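Local coordinates for protein teichoic acid D-alanine hydrolase (Staphylococcus aureus, PDB 5ZH8) that hydrolyses D-alanyl esters on wall and lipoteichoic acids, releasing D-alanine, and affects methicillin resistance, autolysis and cell wall structure, at residues Gly126-Phe131 against Asn340-Gly345; Val350-Tyr355 against Gly369-Arg374. One frame throughout, in Å; residues are numbered along the deposited sequence.

Contact 1 of 2, residues Gly126-Phe131 against Asn340-Gly345; sequences GSAQKF and NRLNGG
Leu342 and Phe131 make the apolar part of this contact. One methyl of Leu342, CD2, touches Phe131 at two places. It lies 3.6 Å from Phe131 CD2 on the ring and also rests against Phe131 CB at the ring's root. With CG anti to the backbone N (chi1 178°), Phe131 presents CB and this part of its ring to the methyl, which meets the ring obliquely. Ala128 CB points at the same methyl more loosely, 4.5 Å from Leu342 CD2.

Toward Gly344 the contact changes from side chains to backbone. Ser127 N sits 3.5 Å from Gly344 CA, and the CA atoms of Ser127 and Gly344 are 4.1 Å apart. Gly344 has no side chain, which lets the turn lie directly on the strand. Ser127 CB also packs on Asn343 O at 3.7 Å. No hydrogen bond joins the two segments, so the interface rests on van der Waals contact.

Further out, Leu298 and Ile302 of helix 292-303 pack on Phe131, and Met295 packs on Leu342. Within 126-131, a turn of 3-10 helix leads into helix 129-142. It brings Lys130 NZ to 2.8 Å from Ser127 OG, a hydrogen bond. Ser127 OG also bonds to Tyr211 OH, its strongest polar partner, and Lys130 NZ forms a salt bridge with Asp213.

Ser127-Ala128-Gln129-Lys130 fits the SxxK motif of serine beta-lactamases and penicillin-binding proteins. Its place at the start of a helix, beside a strand of the main sheet and a tyrosine, matches the active-site position in this fold. Ser127 is therefore probably the nucleophile, as in its relatives.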
loop_
_atom_site.group_PDB
_atom_site.type_symbol
_atom_site.label_atom_id
_atom_site.label_comp_id
_atom_site.label_asym_id
_atom_site.label_seq_id
_atom_site.Cartn_x
_atom_site.Cartn_y
_atom_site.Cartn_z
ATOM N N GLY A 126 7.507 9.449 -8.234
ATOM C CA GLY A 126 6.660 10.068 -7.220
ATOM C C GLY A 126 7.407 11.082 -6.365
ATOM O O GLY A 126 8.147 11.930 -6.875
ATOM N N SER A 127 7.248 10.957 -5.051
ATOM C CA SER A 127 7.790 11.924 -4.100
ATOM C C SER A 127 9.304 12.137 -4.182
ATOM O O SER A 127 9.823 13.107 -3.623
ATOM C CB SER A 127 7.428 11.511 -2.684
ATOM O OG SER A 127 7.642 12.584 -1.802
ATOM N N ALA A 128 10.016 11.246 -4.869
ATOM C CA ALA A 128 11.441 11.444 -5.103
ATOM C C ALA A 128 11.727 12.622 -6.042
ATOM O O ALA A 128 12.858 13.105 -6.078
ATOM C CB ALA A 128 12.086 10.172 -5.626
ATOM N N GLN A 129 10.725 13.089 -6.792
ATOM C CA GLN A 129 10.888 14.316 -7.591
ATOM C C GLN A 129 11.115 15.548 -6.717
ATOM O O GLN A 129 11.696 16.527 -7.173
ATOM C CB GLN A 129 9.697 14.574 -8.523
ATOM C CG GLN A 129 10.010 15.624 -9.588
ATOM C CD GLN A 129 8.830 15.970 -10.466
ATOM O OE1 GLN A 129 7.678 15.782 -10.080
ATOM N NE2 GLN A 129 9.111 16.499 -11.654
ATOM N N LYS A 130 10.665 15.504 -5.470
ATOM C CA LYS A 130 10.952 16.588 -4.526
ATOM C C LYS A 130 12.458 16.914 -4.428
ATOM O O LYS A 130 12.825 18.055 -4.151
ATOM C CB LYS A 130 10.404 16.250 -3.141
ATOM C CG LYS A 130 8.887 16.217 -3.073
ATOM C CD LYS A 130 8.405 16.056 -1.646
ATOM C CE LYS A 130 6.890 16.086 -1.571
ATOM N NZ LYS A 130 6.259 14.983 -2.342
ATOM N N PHE A 131 13.309 15.913 -4.653
ATOM C CA PHE A 131 14.760 16.104 -4.696
ATOM C C PHE A 131 15.165 17.007 -5.860
ATOM O O PHE A 131 15.992 17.894 -5.703
ATOM C CB PHE A 131 15.466 14.738 -4.785
ATOM C CG PHE A 131 16.971 14.818 -4.874
ATOM C CD1 PHE A 131 17.704 15.612 -4.000
ATOM C CD2 PHE A 131 17.661 14.067 -5.824
ATOM C CE1 PHE A 131 19.086 15.674 -4.083
ATOM C CE2 PHE A 131 19.042 14.123 -5.915
ATOM C CZ PHE A 131 19.755 14.932 -5.044
ATOM N N ASN A 340 21.983 7.738 3.001
ATOM C CA ASN A 340 21.059 8.744 2.477
ATOM C C ASN A 340 19.952 8.013 1.728
ATOM O O ASN A 340 20.203 7.012 1.055
ATOM C CB ASN A 340 21.764 9.730 1.533
ATOM C CG ASN A 340 22.596 10.767 2.272
ATOM O OD1 ASN A 340 22.889 10.622 3.462
ATOM N ND2 ASN A 340 22.989 11.820 1.562
ATOM N N ARG A 341 18.734 8.530 1.832
ATOM C CA ARG A 341 17.567 7.842 1.318
ATOM C C ARG A 341 16.667 8.755 0.486
ATOM O O ARG A 341 16.409 9.897 0.867
ATOM C CB ARG A 341 16.781 7.256 2.492
ATOM C CG ARG A 341 15.391 6.748 2.153
ATOM C CD ARG A 341 14.737 6.155 3.389
ATOM N NE ARG A 341 13.475 5.479 3.080
ATOM C CZ ARG A 341 12.293 6.086 2.978
ATOM N NH1 ARG A 341 12.190 7.401 3.147
ATOM N NH2 ARG A 341 11.211 5.383 2.702
ATOM N N LEU A 342 16.211 8.235 -0.652
ATOM C CA LEU A 342 15.090 8.815 -1.392
ATOM C C LEU A 342 14.003 7.754 -1.543
ATOM O O LEU A 342 14.294 6.558 -1.592
ATOM C CB LEU A 342 15.503 9.304 -2.784
ATOM C CG LEU A 342 16.358 10.564 -2.852
ATOM C CD1 LEU A 342 17.817 10.240 -2.620
ATOM C CD2 LEU A 342 16.205 11.258 -4.195
ATOM N N ASN A 343 12.756 8.205 -1.609
ATOM C CA ASN A 343 11.636 7.306 -1.781
ATOM C C ASN A 343 10.394 8.048 -2.278
ATOM O O ASN A 343 10.092 9.145 -1.817
ATOM C CB ASN A 343 11.324 6.582 -0.467
ATOM C CG ASN A 343 10.152 5.635 -0.599
ATOM O OD1 ASN A 343 10.304 4.483 -1.003
ATOM N ND2 ASN A 343 8.978 6.114 -0.239
ATOM N N GLY A 344 9.682 7.429 -3.217
ATOM C CA GLY A 344 8.396 7.933 -3.690
ATOM C C GLY A 344 7.443 6.787 -3.966
ATOM O O GLY A 344 7.812 5.810 -4.613
ATOM N N GLY A 345 6.219 6.901 -3.465
ATOM C CA GLY A 345 5.172 5.905 -3.713
ATOM C C GLY A 345 4.013 6.567 -4.434
ATOM O O GLY A 345 3.373 7.468 -3.884
#

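Contact 2 of 2, residues Val350-Tyr355 against Gly369-Arg374; sequences VFTVYY and GNNEVR
Thr352 and Asn371 join a strand of the main antiparallel sheet to the start of the chain's last helix, 371-382, which packs on the sheet in this beta-lactamase-type fold. Asn371 ND2 donates to Thr352 OG1 over 2.9 Å. The bond is fairly straight (160°), and the hydroxyl oxygen lies in the asparagine's amide plane. Asn371 ND2 has a second partner in Leu363 O of the neighbouring strand. The strongest polar partner of Thr352 OG1 is Asn343 OD1 on strand 340-346, so the hydroxyl links two asparagines.

Nearer the start of the strand, Val350 CG1 packs 3.6 Å from Asn371 CB. The other methyl, Val350 CG2, lies against Gly369 O.

At the far end, Tyr354 OH donates to Glu372 OE2 over 2.5 Å. The carboxylate oxygen meets the tyrosine at the ring edge, in the ring plane. The hydroxyl comes to Glu372 OE2 on its anti side, 20° out of the carboxylate plane. A bend at chi2 of Glu372 (85°) turns the carboxylate toward the strand, although its CB does not point that way.

Asn370 is the N-cap of the helix. Its OD1 accepts from Val373 N at 3.2 Å and more weakly from Glu372 N. Asn370 and Val373 also pack on Tyr266 of the second subunit.

Glu372 OE2 therefore has two partners, the phenol hydroxyl of Tyr354 and a salt bridge from Arg341 NE. The two would be expected to favour the ionised form of this buried carboxylate. The Asn371 amide ties the helix to two adjacent strands at once.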
loop_
_atom_site.group_PDB
_atom_site.type_symbol
_atom_site.label_atom_id
_atom_site.label_comp_id
_atom_site.label_asym_id
_atom_site.label_seq_id
_atom_site.Cartn_x
_atom_site.Cartn_y
_atom_site.Cartn_z
ATOM N N VAL A 350 6.815 2.141 -6.709
ATOM C CA VAL A 350 7.634 2.524 -5.567
ATOM C C VAL A 350 9.061 2.716 -6.062
ATOM O O VAL A 350 9.639 1.807 -6.665
ATOM C CB VAL A 350 7.639 1.465 -4.448
ATOM C CG1 VAL A 350 8.094 2.098 -3.145
ATOM C CG2 VAL A 350 6.265 0.842 -4.269
ATOM N N PHE A 351 9.618 3.896 -5.800
ATOM C CA PHE A 351 10.934 4.257 -6.297
ATOM C C PHE A 351 11.812 4.660 -5.114
ATOM O O PHE A 351 11.587 5.691 -4.484
ATOM C CB PHE A 351 10.801 5.402 -7.300
ATOM C CG PHE A 351 11.983 5.555 -8.201
ATOM C CD1 PHE A 351 13.080 6.293 -7.800
ATOM C CD2 PHE A 351 11.996 4.955 -9.451
ATOM C CE1 PHE A 351 14.174 6.431 -8.630
ATOM C CE2 PHE A 351 13.087 5.089 -10.289
ATOM C CZ PHE A 351 14.181 5.826 -9.875
ATOM N N THR A 352 12.806 3.835 -4.815
ATOM C CA THR A 352 13.558 3.969 -3.578
ATOM C C THR A 352 15.055 3.953 -3.859
ATOM O O THR A 352 15.521 3.250 -4.753
ATOM C CB THR A 352 13.179 2.852 -2.581
ATOM O OG1 THR A 352 11.748 2.774 -2.457
ATOM C CG2 THR A 352 13.777 3.119 -1.213
ATOM N N VAL A 353 15.794 4.754 -3.097
ATOM C CA VAL A 353 17.232 4.920 -3.281
ATOM C C VAL A 353 17.878 4.907 -1.912
ATOM O O VAL A 353 17.509 5.691 -1.045
ATOM C CB VAL A 353 17.596 6.268 -3.951
ATOM C CG1 VAL A 353 19.081 6.316 -4.277
ATOM C CG2 VAL A 353 16.772 6.510 -5.209
ATOM N N TYR A 354 18.827 4.004 -1.718
ATOM C CA TYR A 354 19.696 4.014 -0.547
ATOM C C TYR A 354 21.091 4.253 -1.075
ATOM O O TYR A 354 21.488 3.613 -2.050
ATOM C CB TYR A 354 19.681 2.661 0.153
ATOM C CG TYR A 354 18.611 2.451 1.201
ATOM C CD1 TYR A 354 17.403 3.137 1.175
ATOM C CD2 TYR A 354 18.809 1.509 2.202
ATOM C CE1 TYR A 354 16.444 2.905 2.141
ATOM C CE2 TYR A 354 17.858 1.266 3.159
ATOM C CZ TYR A 354 16.682 1.961 3.131
ATOM O OH TYR A 354 15.764 1.689 4.113
ATOM N N TYR A 355 21.836 5.172 -0.460
ATOM C CA TYR A 355 23.212 5.374 -0.884
ATOM C C TYR A 355 24.137 5.921 0.174
ATOM O O TYR A 355 23.700 6.433 1.208
ATOM C CB TYR A 355 23.275 6.252 -2.140
ATOM C CG TYR A 355 23.030 7.728 -1.944
ATOM C CD1 TYR A 355 24.072 8.588 -1.624
ATOM C CD2 TYR A 355 21.766 8.273 -2.128
ATOM C CE1 TYR A 355 23.854 9.941 -1.468
ATOM C CE2 TYR A 355 21.544 9.634 -1.975
ATOM C CZ TYR A 355 22.591 10.459 -1.646
ATOM O OH TYR A 355 22.383 11.806 -1.484
ATOM N N GLY A 369 4.108 -2.965 -3.457
ATOM C CA GLY A 369 4.505 -3.888 -2.412
ATOM C C GLY A 369 5.570 -3.261 -1.550
ATOM O O GLY A 369 5.828 -2.073 -1.649
ATOM N N ASN A 370 6.195 -4.071 -0.709
ATOM C CA ASN A 370 7.182 -3.578 0.239
ATOM C C ASN A 370 8.559 -3.472 -0.418
ATOM O O ASN A 370 9.305 -4.456 -0.508
ATOM C CB ASN A 370 7.228 -4.500 1.452
ATOM C CG ASN A 370 7.972 -3.897 2.617
ATOM O OD1 ASN A 370 8.771 -2.978 2.453
ATOM N ND2 ASN A 370 7.711 -4.419 3.810
ATOM N N ASN A 371 8.900 -2.272 -0.875
ATOM C CA ASN A 371 10.192 -2.055 -1.514
ATOM C C ASN A 371 11.310 -1.859 -0.473
ATOM O O ASN A 371 12.474 -2.131 -0.751
ATOM C CB ASN A 371 10.113 -0.851 -2.465
ATOM C CG ASN A 371 11.151 -0.905 -3.570
ATOM O OD1 ASN A 371 11.391 -1.964 -4.163
ATOM N ND2 ASN A 371 11.767 0.239 -3.860
ATOM N N GLU A 372 10.947 -1.392 0.721
ATOM C CA GLU A 372 11.934 -0.990 1.737
ATOM C C GLU A 372 12.675 -2.192 2.301
ATOM O O GLU A 372 13.879 -2.142 2.511
ATOM C CB GLU A 372 11.267 -0.239 2.884
ATOM C CG GLU A 372 12.238 0.599 3.698
ATOM C CD GLU A 372 12.487 1.984 3.110
ATOM O OE1 GLU A 372 11.632 2.471 2.357
ATOM O OE2 GLU A 372 13.529 2.603 3.419
ATOM N N VAL A 373 11.940 -3.270 2.548
ATOM C CA VAL A 373 12.538 -4.503 3.019
ATOM C C VAL A 373 13.555 -4.990 1.995
ATOM O O VAL A 373 14.613 -5.498 2.366
ATOM C CB VAL A 373 11.473 -5.592 3.287
ATOM C CG1 VAL A 373 12.124 -6.951 3.487
ATOM C CG2 VAL A 373 10.641 -5.242 4.514
ATOM N N ARG A 374 13.243 -4.817 0.713
ATOM C CA ARG A 374 14.125 -5.300 -0.349
ATOM C C ARG A 374 15.422 -4.506 -0.386
ATOM O O ARG A 374 16.506 -5.077 -0.353
ATOM C CB ARG A 374 13.446 -5.228 -1.723
ATOM C CG ARG A 374 12.162 -6.035 -1.865
ATOM C CD ARG A 374 11.521 -5.745 -3.215
ATOM N NE ARG A 374 10.400 -6.631 -3.538
ATOM C CZ ARG A 374 10.525 -7.898 -3.918
ATOM N NH1 ARG A 374 11.721 -8.465 -3.995
ATOM N NH2 ARG A 374 9.446 -8.609 -4.204
#

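How the contacts relate
The centres of contacts 1 and 2 lie about 10 Å apart. Both segments of contact 1 precede those of contact 2 in the chain. They share the eight-stranded sheet: strand 340-346 serves contact 1, and its antiparallel neighbour 349-355 serves contact 2. Leu342 O and Val353 N, 2.8 Å apart, probably form a backbone hydrogen bond between them. Leu342 CD1 also packs on Tyr355 CE2. Leu342 faces 126-131, while its pair Val353 points away from 369-374. Helix 129-142 and helix 371-382 thus meet these adjacent strands from opposite faces of the sheet. One contact borders the probable active site; the other seats the last helix. Both reach the second subunit.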